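Long-range contacts in thioesterase superfamily (Jannaschia sp., PDB 2OAF), which probably hydrolyses thioester bonds, perhaps of acyl-coenzyme A compounds, as a member of the hotdog-fold thioesterase superfamily: residues T67-P72 with C124-A129; C92-T97 with F106-V111; A31-T36 with K81-P86. All blocks are in the same frame, centred on the assembly; numbering follows the deposited sequence.

Contact 1 of 3, residues T67-P72 with C124-A129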
loop_
_atom_site.group_PDB
_atom_site.type_symbol
_atom_site.label_atom_id
_atom_site.label_comp_id
_atom_site.label_asym_id
_atom_site.label_seq_id
_atom_site.Cartn_x
_atom_site.Cartn_y
_atom_site.Cartn_z
ATOM N N THR B 67 -0.346 18.977 -18.353
ATOM C CA THR B 67 -1.323 19.073 -19.453
ATOM C C THR B 67 -2.687 19.541 -18.916
ATOM O O THR B 67 -3.574 19.879 -19.678
ATOM C CB THR B 67 -1.409 17.671 -20.147
ATOM O OG1 THR B 67 -0.111 17.355 -20.673
ATOM C CG2 THR B 67 -2.445 17.606 -21.258
ATOM N N ASN B 68 -2.838 19.553 -17.593
ATOM C CA ASN B 68 -4.077 19.950 -16.933
ATOM C C ASN B 68 -5.282 19.072 -17.254
ATOM O O ASN B 68 -6.424 19.540 -17.240
ATOM C CB ASN B 68 -4.421 21.404 -17.252
ATOM C CG ASN B 68 -5.345 22.008 -16.225
ATOM O OD1 ASN B 68 -5.305 21.653 -15.042
ATOM N ND2 ASN B 68 -6.180 22.910 -16.663
ATOM N N VAL B 69 -5.024 17.793 -17.516
ATOM C CA VAL B 69 -6.081 16.842 -17.798
ATOM C C VAL B 69 -6.035 15.747 -16.744
ATOM O O VAL B 69 -5.014 15.083 -16.580
ATOM C CB VAL B 69 -5.939 16.235 -19.215
ATOM C CG1 VAL B 69 -6.962 15.103 -19.413
ATOM C CG2 VAL B 69 -6.140 17.315 -20.295
ATOM N N GLY B 70 -7.129 15.596 -16.003
ATOM C CA GLY B 70 -7.261 14.507 -15.066
ATOM C C GLY B 70 -8.104 13.417 -15.672
ATOM O O GLY B 70 -8.912 13.672 -16.575
ATOM N N THR B 71 -7.899 12.190 -15.213
ATOM C CA THR B 71 -8.696 11.056 -15.688
ATOM C C THR B 71 -9.121 10.219 -14.481
ATOM O O THR B 71 -8.740 9.082 -14.349
ATOM C CB THR B 71 -7.988 10.199 -16.778
ATOM O OG1 THR B 71 -6.897 9.450 -16.227
ATOM C CG2 THR B 71 -7.495 11.043 -17.919
ATOM N N PRO B 72 -9.951 10.798 -13.608
ATOM C CA PRO B 72 -10.409 10.044 -12.432
ATOM C C PRO B 72 -11.224 8.790 -12.804
ATOM O O PRO B 72 -11.934 8.786 -13.800
ATOM C CB PRO B 72 -11.256 11.073 -11.659
ATOM C CG PRO B 72 -11.655 12.087 -12.679
ATOM C CD PRO B 72 -10.535 12.156 -13.664
ATOM N N CYS B 124 -12.514 5.625 -16.869
ATOM C CA CYS B 124 -12.170 6.958 -16.393
ATOM C C CYS B 124 -13.004 8.004 -17.131
ATOM O O CYS B 124 -13.345 7.799 -18.278
ATOM C CB CYS B 124 -10.716 7.228 -16.742
ATOM S SG CYS B 124 -9.596 6.062 -15.933
ATOM N N VAL B 125 -13.297 9.123 -16.471
ATOM C CA VAL B 125 -13.816 10.315 -17.138
ATOM C C VAL B 125 -12.652 11.310 -17.233
ATOM O O VAL B 125 -11.551 11.015 -16.774
ATOM C CB VAL B 125 -15.031 10.916 -16.400
ATOM C CG1 VAL B 125 -16.240 9.973 -16.506
ATOM C CG2 VAL B 125 -14.689 11.264 -14.939
ATOM N N PHE B 126 -12.883 12.461 -17.849
ATOM C CA PHE B 126 -11.847 13.478 -18.052
ATOM C C PHE B 126 -12.225 14.717 -17.284
ATOM O O PHE B 126 -13.411 15.083 -17.245
ATOM C CB PHE B 126 -11.703 13.825 -19.537
ATOM C CG PHE B 126 -11.106 12.726 -20.360
ATOM C CD1 PHE B 126 -11.905 11.726 -20.896
ATOM C CD2 PHE B 126 -9.721 12.668 -20.593
ATOM C CE1 PHE B 126 -11.343 10.685 -21.666
ATOM C CE2 PHE B 126 -9.163 11.626 -21.358
ATOM C CZ PHE B 126 -9.979 10.636 -21.886
ATOM N N THR B 127 -11.229 15.346 -16.665
ATOM C CA THR B 127 -11.422 16.631 -16.003
ATOM C C THR B 127 -10.431 17.677 -16.526
ATOM O O THR B 127 -9.397 17.342 -17.140
ATOM C CB THR B 127 -11.229 16.521 -14.476
ATOM O OG1 THR B 127 -9.916 16.033 -14.213
ATOM C CG2 THR B 127 -12.268 15.583 -13.818
ATOM N N ILE B 128 -10.801 18.936 -16.302
ATOM C CA ILE B 128 -9.883 20.065 -16.276
ATOM C C ILE B 128 -9.244 19.986 -14.903
ATOM O O ILE B 128 -9.877 20.305 -13.909
ATOM C CB ILE B 128 -10.628 21.397 -16.427
ATOM C CG1 ILE B 128 -11.375 21.437 -17.774
ATOM C CG2 ILE B 128 -9.645 22.552 -16.351
ATOM C CD1 ILE B 128 -12.581 22.342 -17.804
ATOM N N ALA B 129 -8.000 19.532 -14.848
ATOM C CA ALA B 129 -7.426 19.071 -13.591
ATOM C C ALA B 129 -7.480 20.135 -12.511
ATOM O O ALA B 129 -7.946 19.863 -11.404
ATOM C CB ALA B 129 -6.000 18.592 -13.784
#

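Contact 2 of 3, residues C92-T97 with F106-V111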
loop_
_atom_site.group_PDB
_atom_site.type_symbol
_atom_site.label_atom_id
_atom_site.label_comp_id
_atom_site.label_asym_id
_atom_site.label_seq_id
_atom_site.Cartn_x
_atom_site.Cartn_y
_atom_site.Cartn_z
ATOM N N CYS B 92 1.533 -7.012 -18.021
ATOM C CA CYS B 92 0.229 -6.390 -18.080
ATOM C C CYS B 92 -0.018 -5.879 -19.476
ATOM O O CYS B 92 0.473 -4.841 -19.866
ATOM C CB CYS B 92 0.124 -5.282 -17.057
ATOM S SG CYS B 92 0.245 -5.872 -15.349
ATOM N N HIS B 93 -0.813 -6.634 -20.225
ATOM C CA HIS B 93 -1.195 -6.279 -21.597
ATOM C C HIS B 93 -2.329 -5.266 -21.499
ATOM O O HIS B 93 -3.401 -5.571 -20.954
ATOM C CB HIS B 93 -1.687 -7.505 -22.379
ATOM C CG HIS B 93 -0.672 -8.594 -22.523
ATOM N ND1 HIS B 93 -0.163 -8.977 -23.747
ATOM C CD2 HIS B 93 -0.070 -9.382 -21.600
ATOM C CE1 HIS B 93 0.696 -9.964 -23.572
ATOM N NE2 HIS B 93 0.780 -10.225 -22.278
ATOM N N THR B 94 -2.110 -4.071 -22.032
ATOM C CA THR B 94 -2.948 -2.921 -21.708
ATOM C C THR B 94 -3.365 -2.205 -22.977
ATOM O O THR B 94 -2.530 -1.915 -23.849
ATOM C CB THR B 94 -2.158 -1.944 -20.813
ATOM O OG1 THR B 94 -1.662 -2.681 -19.705
ATOM C CG2 THR B 94 -3.035 -0.788 -20.306
ATOM N N TRP B 95 -4.650 -1.904 -23.087
ATOM C CA TRP B 95 -5.118 -1.159 -24.241
ATOM C C TRP B 95 -6.463 -0.503 -23.980
ATOM O O TRP B 95 -7.213 -0.970 -23.138
ATOM C CB TRP B 95 -5.232 -2.090 -25.466
ATOM C CG TRP B 95 -6.344 -3.073 -25.386
ATOM C CD1 TRP B 95 -7.547 -2.977 -26.000
ATOM C CD2 TRP B 95 -6.373 -4.304 -24.631
ATOM N NE1 TRP B 95 -8.320 -4.073 -25.698
ATOM C CE2 TRP B 95 -7.633 -4.898 -24.853
ATOM C CE3 TRP B 95 -5.468 -4.944 -23.778
ATOM C CZ2 TRP B 95 -8.013 -6.113 -24.276
ATOM C CZ3 TRP B 95 -5.839 -6.170 -23.207
ATOM C CH2 TRP B 95 -7.112 -6.728 -23.453
ATOM N N PRO B 96 -6.773 0.564 -24.739
ATOM C CA PRO B 96 -8.093 1.173 -24.670
ATOM C C PRO B 96 -9.075 0.384 -25.504
ATOM O O PRO B 96 -8.846 0.166 -26.697
ATOM C CB PRO B 96 -7.884 2.541 -25.294
ATOM C CG PRO B 96 -6.742 2.339 -26.249
ATOM C CD PRO B 96 -5.882 1.279 -25.676
ATOM N N THR B 97 -10.168 -0.018 -24.878
ATOM C CA THR B 97 -11.181 -0.804 -25.527
ATOM C C THR B 97 -12.292 0.089 -26.094
ATOM O O THR B 97 -12.998 -0.296 -27.029
ATOM C CB THR B 97 -11.711 -1.924 -24.570
ATOM O OG1 THR B 97 -12.425 -2.910 -25.327
ATOM C CG2 THR B 97 -12.589 -1.378 -23.425
ATOM N N PHE B 106 -10.105 1.217 -20.335
ATOM C CA PHE B 106 -8.898 0.452 -20.552
ATOM C C PHE B 106 -9.137 -0.957 -20.094
ATOM O O PHE B 106 -9.697 -1.165 -19.004
ATOM C CB PHE B 106 -7.742 1.022 -19.729
ATOM C CG PHE B 106 -7.183 2.304 -20.284
ATOM C CD1 PHE B 106 -6.202 2.283 -21.247
ATOM C CD2 PHE B 106 -7.638 3.523 -19.838
ATOM C CE1 PHE B 106 -5.678 3.461 -21.755
ATOM C CE2 PHE B 106 -7.103 4.696 -20.337
ATOM C CZ PHE B 106 -6.118 4.652 -21.298
ATOM N N ARG B 107 -8.657 -1.899 -20.906
ATOM C CA ARG B 107 -8.486 -3.284 -20.519
ATOM C C ARG B 107 -7.051 -3.530 -20.095
ATOM O O ARG B 107 -6.119 -2.970 -20.686
ATOM C CB ARG B 107 -8.804 -4.177 -21.704
ATOM C CG ARG B 107 -10.258 -4.326 -21.980
ATOM C CD ARG B 107 -10.950 -5.353 -21.057
ATOM N NE ARG B 107 -10.653 -6.706 -21.490
ATOM C CZ ARG B 107 -9.695 -7.487 -20.993
ATOM N NH1 ARG B 107 -8.955 -7.084 -19.979
ATOM N NH2 ARG B 107 -9.494 -8.685 -21.517
ATOM N N VAL B 108 -6.882 -4.351 -19.065
ATOM C CA VAL B 108 -5.579 -4.868 -18.672
ATOM C C VAL B 108 -5.723 -6.369 -18.393
ATOM O O VAL B 108 -6.596 -6.767 -17.605
ATOM C CB VAL B 108 -5.024 -4.195 -17.402
ATOM C CG1 VAL B 108 -3.680 -4.829 -17.008
ATOM C CG2 VAL B 108 -4.910 -2.665 -17.573
ATOM N N ASP B 109 -4.888 -7.189 -19.044
ATOM C CA ASP B 109 -4.784 -8.611 -18.739
ATOM C C ASP B 109 -3.424 -8.754 -18.068
ATOM O O ASP B 109 -2.371 -8.360 -18.632
ATOM C CB ASP B 109 -4.786 -9.531 -19.965
ATOM C CG ASP B 109 -6.146 -9.656 -20.647
ATOM O OD1 ASP B 109 -7.156 -9.141 -20.120
ATOM O OD2 ASP B 109 -6.189 -10.292 -21.735
ATOM N N GLY B 110 -3.437 -9.354 -16.892
ATOM C CA GLY B 110 -2.198 -9.625 -16.152
ATOM C C GLY B 110 -1.840 -11.068 -16.426
ATOM O O GLY B 110 -2.632 -11.961 -16.109
ATOM N N VAL B 111 -0.674 -11.282 -17.050
ATOM C CA VAL B 111 -0.265 -12.592 -17.569
ATOM C C VAL B 111 1.089 -12.975 -17.026
ATOM O O VAL B 111 2.003 -12.146 -17.027
ATOM C CB VAL B 111 -0.192 -12.544 -19.118
ATOM C CG1 VAL B 111 0.160 -13.919 -19.658
ATOM C CG2 VAL B 111 -1.544 -12.037 -19.683
#

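Contact 3 of 3, residues A31-T36 with K81-P86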
loop_
_atom_site.group_PDB
_atom_site.type_symbol
_atom_site.label_atom_id
_atom_site.label_comp_id
_atom_site.label_asym_id
_atom_site.label_seq_id
_atom_site.Cartn_x
_atom_site.Cartn_y
_atom_site.Cartn_z
ATOM N N ALA B 31 -1.012 -16.861 2.130
ATOM C CA ALA B 31 -1.285 -17.982 1.217
ATOM C C ALA B 31 -0.181 -18.075 0.157
ATOM O O ALA B 31 -0.238 -18.906 -0.723
ATOM C CB ALA B 31 -2.635 -17.810 0.537
ATOM N N LYS B 32 0.789 -17.171 0.206
ATOM C CA LYS B 32 1.984 -17.209 -0.652
ATOM C C LYS B 32 1.719 -16.788 -2.091
ATOM O O LYS B 32 2.495 -17.149 -2.987
ATOM C CB LYS B 32 2.712 -18.570 -0.619
ATOM C CG LYS B 32 3.044 -19.083 0.755
ATOM C CD LYS B 32 3.594 -20.503 0.681
ATOM C CE LYS B 32 4.046 -21.063 2.051
ATOM N NZ LYS B 32 2.912 -21.538 2.896
ATOM N N ILE B 33 0.671 -15.988 -2.287
ATOM C CA ILE B 33 0.350 -15.407 -3.577
ATOM C C ILE B 33 0.078 -13.918 -3.358
ATOM O O ILE B 33 -0.136 -13.495 -2.226
ATOM C CB ILE B 33 -0.863 -16.138 -4.209
ATOM C CG1 ILE B 33 -2.093 -15.984 -3.329
ATOM C CG2 ILE B 33 -0.554 -17.664 -4.357
ATOM C CD1 ILE B 33 -3.368 -16.457 -3.995
ATOM N N ALA B 34 0.054 -13.141 -4.429
ATOM C CA ALA B 34 -0.165 -11.698 -4.347
ATOM C C ALA B 34 -1.529 -11.469 -3.712
ATOM O O ALA B 34 -2.514 -12.100 -4.124
ATOM C CB ALA B 34 -0.092 -11.031 -5.788
ATOM N N TYR B 35 -1.596 -10.596 -2.703
ATOM C CA TYR B 35 -2.879 -10.239 -2.119
ATOM C C TYR B 35 -3.767 -9.538 -3.161
ATOM O O TYR B 35 -3.347 -8.629 -3.886
ATOM C CB TYR B 35 -2.697 -9.317 -0.935
ATOM C CG TYR B 35 -3.968 -8.833 -0.256
ATOM C CD1 TYR B 35 -4.916 -9.729 0.199
ATOM C CD2 TYR B 35 -4.168 -7.464 -0.001
ATOM C CE1 TYR B 35 -6.031 -9.297 0.855
ATOM C CE2 TYR B 35 -5.280 -7.030 0.655
ATOM C CZ TYR B 35 -6.221 -7.951 1.077
ATOM O OH TYR B 35 -7.330 -7.535 1.772
ATOM N N THR B 36 -5.030 -9.951 -3.186
ATOM C CA THR B 36 -6.018 -9.405 -4.095
ATOM C C THR B 36 -6.045 -7.898 -4.028
ATOM O O THR B 36 -6.136 -7.274 -5.059
ATOM C CB THR B 36 -7.410 -9.995 -3.802
ATOM O OG1 THR B 36 -7.357 -11.420 -3.916
ATOM C CG2 THR B 36 -8.412 -9.454 -4.776
ATOM N N LYS B 81 -8.250 -15.262 -12.241
ATOM C CA LYS B 81 -8.351 -16.610 -12.820
ATOM C C LYS B 81 -7.273 -17.521 -12.300
ATOM O O LYS B 81 -7.449 -18.727 -12.266
ATOM C CB LYS B 81 -8.242 -16.547 -14.343
ATOM C CG LYS B 81 -9.179 -15.549 -15.024
ATOM C CD LYS B 81 -10.608 -16.046 -15.064
ATOM C CE LYS B 81 -11.414 -15.344 -16.207
ATOM N NZ LYS B 81 -12.857 -15.796 -16.379
ATOM N N SER B 82 -6.130 -16.952 -11.944
ATOM C CA SER B 82 -5.005 -17.728 -11.512
ATOM C C SER B 82 -4.146 -16.827 -10.602
ATOM O O SER B 82 -4.109 -15.619 -10.782
ATOM C CB SER B 82 -4.198 -18.214 -12.748
ATOM O OG SER B 82 -3.277 -19.207 -12.396
ATOM N N PRO B 83 -3.482 -17.409 -9.603
ATOM C CA PRO B 83 -2.696 -16.606 -8.678
ATOM C C PRO B 83 -1.483 -15.926 -9.287
ATOM O O PRO B 83 -0.826 -16.471 -10.181
ATOM C CB PRO B 83 -2.172 -17.633 -7.681
ATOM C CG PRO B 83 -2.988 -18.782 -7.842
ATOM C CD PRO B 83 -3.442 -18.825 -9.242
ATOM N N VAL B 84 -1.170 -14.757 -8.765
ATOM C CA VAL B 84 -0.003 -14.006 -9.176
ATOM C C VAL B 84 1.104 -14.252 -8.123
ATOM O O VAL B 84 0.854 -14.189 -6.918
ATOM C CB VAL B 84 -0.336 -12.534 -9.275
ATOM C CG1 VAL B 84 0.927 -11.735 -9.451
ATOM C CG2 VAL B 84 -1.348 -12.260 -10.484
ATOM N N THR B 85 2.306 -14.593 -8.569
ATOM C CA THR B 85 3.430 -14.838 -7.626
ATOM C C THR B 85 4.706 -14.143 -8.066
ATOM O O THR B 85 4.826 -13.668 -9.190
ATOM C CB THR B 85 3.764 -16.312 -7.473
ATOM O OG1 THR B 85 4.512 -16.742 -8.627
ATOM C CG2 THR B 85 2.503 -17.165 -7.279
ATOM N N PRO B 86 5.695 -14.074 -7.183
ATOM C CA PRO B 86 7.000 -13.579 -7.604
ATOM C C PRO B 86 7.838 -14.480 -8.503
ATOM O O PRO B 86 8.961 -14.090 -8.827
ATOM C CB PRO B 86 7.759 -13.403 -6.273
ATOM C CG PRO B 86 6.724 -13.354 -5.230
ATOM C CD PRO B 86 5.686 -14.337 -5.735
HETATM O O HOH W 1 -2.793 -13.581 -6.729
#

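Contact 1 of 3, residues T67-P72 with C124-A129
The CG corner of the Pro72 ring meets the CG2 methyl of Thr127 at 3.7 Å. The same Pro72 CG meets a second methyl, Val125 CG2, at 3.9 Å, and there the two side chains cross at about a right angle. With CD resting near the Val125 carbonyl, the ring lies against both residues, while Pro72 O accepts a hydrogen bond from Val125 N. A first torsion of 59° explains the other branch of Thr127, because it sets OG1 between the backbone N and the carbonyl carbon and turns it onto Gly70, 3.2 Å from the Gly70 CA.

Gly70 and Thr127 form an antiparallel hydrogen-bonded pair, with Gly70 N bound to Thr127 O at 3.1 Å and Thr127 N to Gly70 O at 2.9 Å. The pair joins the start of strand 69-80 to the end of strand 115-128 in the curled antiparallel sheet of a hotdog fold. On the opposite face Val69 CG1 lies in plane at the edge of the Phe126 ring, and Leu141 of helix 139-145 packs on both residues.

Asn68, with positive phi just after helix 59-65, finishes the pairing: its O receives Ala129 N at 2.9 Å in a nearly straight bond (177° at the hydrogen). The end of its side chain comes nearer to 124-129, OD1 lying 3.4 Å from Ala129 CB and accepting a hydrogen bond from Asp130 N, with ND2 beside Ile128 CG2.

Contact 2 of 3, residues C92-T97 with F106-V111
Trp95 and Arg107 face each other in an antiparallel hydrogen-bonded pair, with Arg107 N bound to Trp95 O at 2.8 Å and Trp95 N to Arg107 O at 3.0 Å. His93 and Asp109 repeat the double backbone bond two residues along, and CA-H...O contacts such as Val108 CA to His93 O (3.2 Å) lie in between.

The aromatic contact is a CH-pi interaction: Arg107 CB stands 3.4 Å from the centroid of the Trp95 six-membered ring, 15° off its normal. Bends at chi2 and chi3 lay the arginine chain alongside the indole, bringing Trp95 CH2 over the centre of the guanidinium face. The two planes are 56° apart, so this is no parallel stack.

Strands 90-99 and 103-112 make a beta hairpin in the hotdog sheet; over 92-97 and 106-111 their axes run 154° apart, close to antiparallel.

Within 106-111 the Arg107 guanidinium grips Asp109 end-on, NH1 and NH2 both binding OD1, at 2.7 and 2.8 Å, close to the guanidinium plane, which fixes the rotation of the guanidinium. Arg12 forms a salt bridge to the second carboxylate oxygen, and Gln10 binds both the indole NE1 and Arg107 NH2.

Apolar contacts occupy the other face, where Thr94 CG2 lies alongside Val108 CG2 (3.8 Å) and Cys92 CB meets Val108 CG1 (3.8 Å). Helix 39-54 packs here, its Trp50 meeting the Phe106 ring edge-to-face.

Contact 3 of 3, residues A31-T36 with K81-P86
Ile33 and Pro83 meet without any aromatic ring between the two segments; the flat groups that do the joining are peptides. The carbonyl of Val84 points at the Ala34 N-H, giving a hydrogen bond of 2.8 Å from Ala34 N to Val84 O that is nearly straight, with 166° at the hydrogen. The donor lies almost on the extended carbonyl bond, at a C=O...N angle of 160°. Around the same oxygen gather carbon atoms of the partner loop: Ala34 CB at 3.5 Å and Ile33 CA at 3.6 Å from Val84 O.

A water completes the polar link. It donates to Ala34 O at 3.0 Å and accepts from Val84 N at 2.9 Å, so that the direct bond and the bridge tie both polar backbone atoms of Ala34 to those of Val84.

The apolar part flanks this pairing. Ile33 crosses the Pro83 ring obliquely, its CG2 branch 3.7 Å from Pro83 CB. Chi1 of 62° tucks CG1 of Ile33 in between its own N and C, from where CD1 also approaches that proline carbon. Ala34 CB, directed toward the other loop, sits 3.8 Å from Val84 CB, and Leu39 of helix 39-54 packs on both residues. Phe132 of the second subunit lies against Ile33 and Pro83, and Tyr61 of the third subunit hydrogen-bonds Lys32 O.

The arrangement is a loop-to-loop contact where subunits of the four-chain hotdog-fold assembly meet, the loop leading into the long helix 39-54 being held to the one linking strands 69-80 and 90-99; in related hotdog thioesterases the loop before this helix contributes to the active site.

Contact 2 is nested along the chain inside the loop closed by contact 1, and both belong to one sheet, in which strands 103-112 and 115-128 are neighbours; their centres are about 20 Å apart and their nearest atoms about 5 Å. Contact 3 lies across the chain's centre from contact 1, about 32 Å away between centres, and their segments alternate in sequence. From contact 2 its centre is about 18 Å distant. Molecules probably from crystallisation, which may mark pockets, lie by contact 1 (phosphate near Pro72, triethylene glycol near Val125) and contact 3 (triethylene glycol near Pro83). Only contact 3, whose 31-36 loop probably borders the active site as in relatives, touches other subunits.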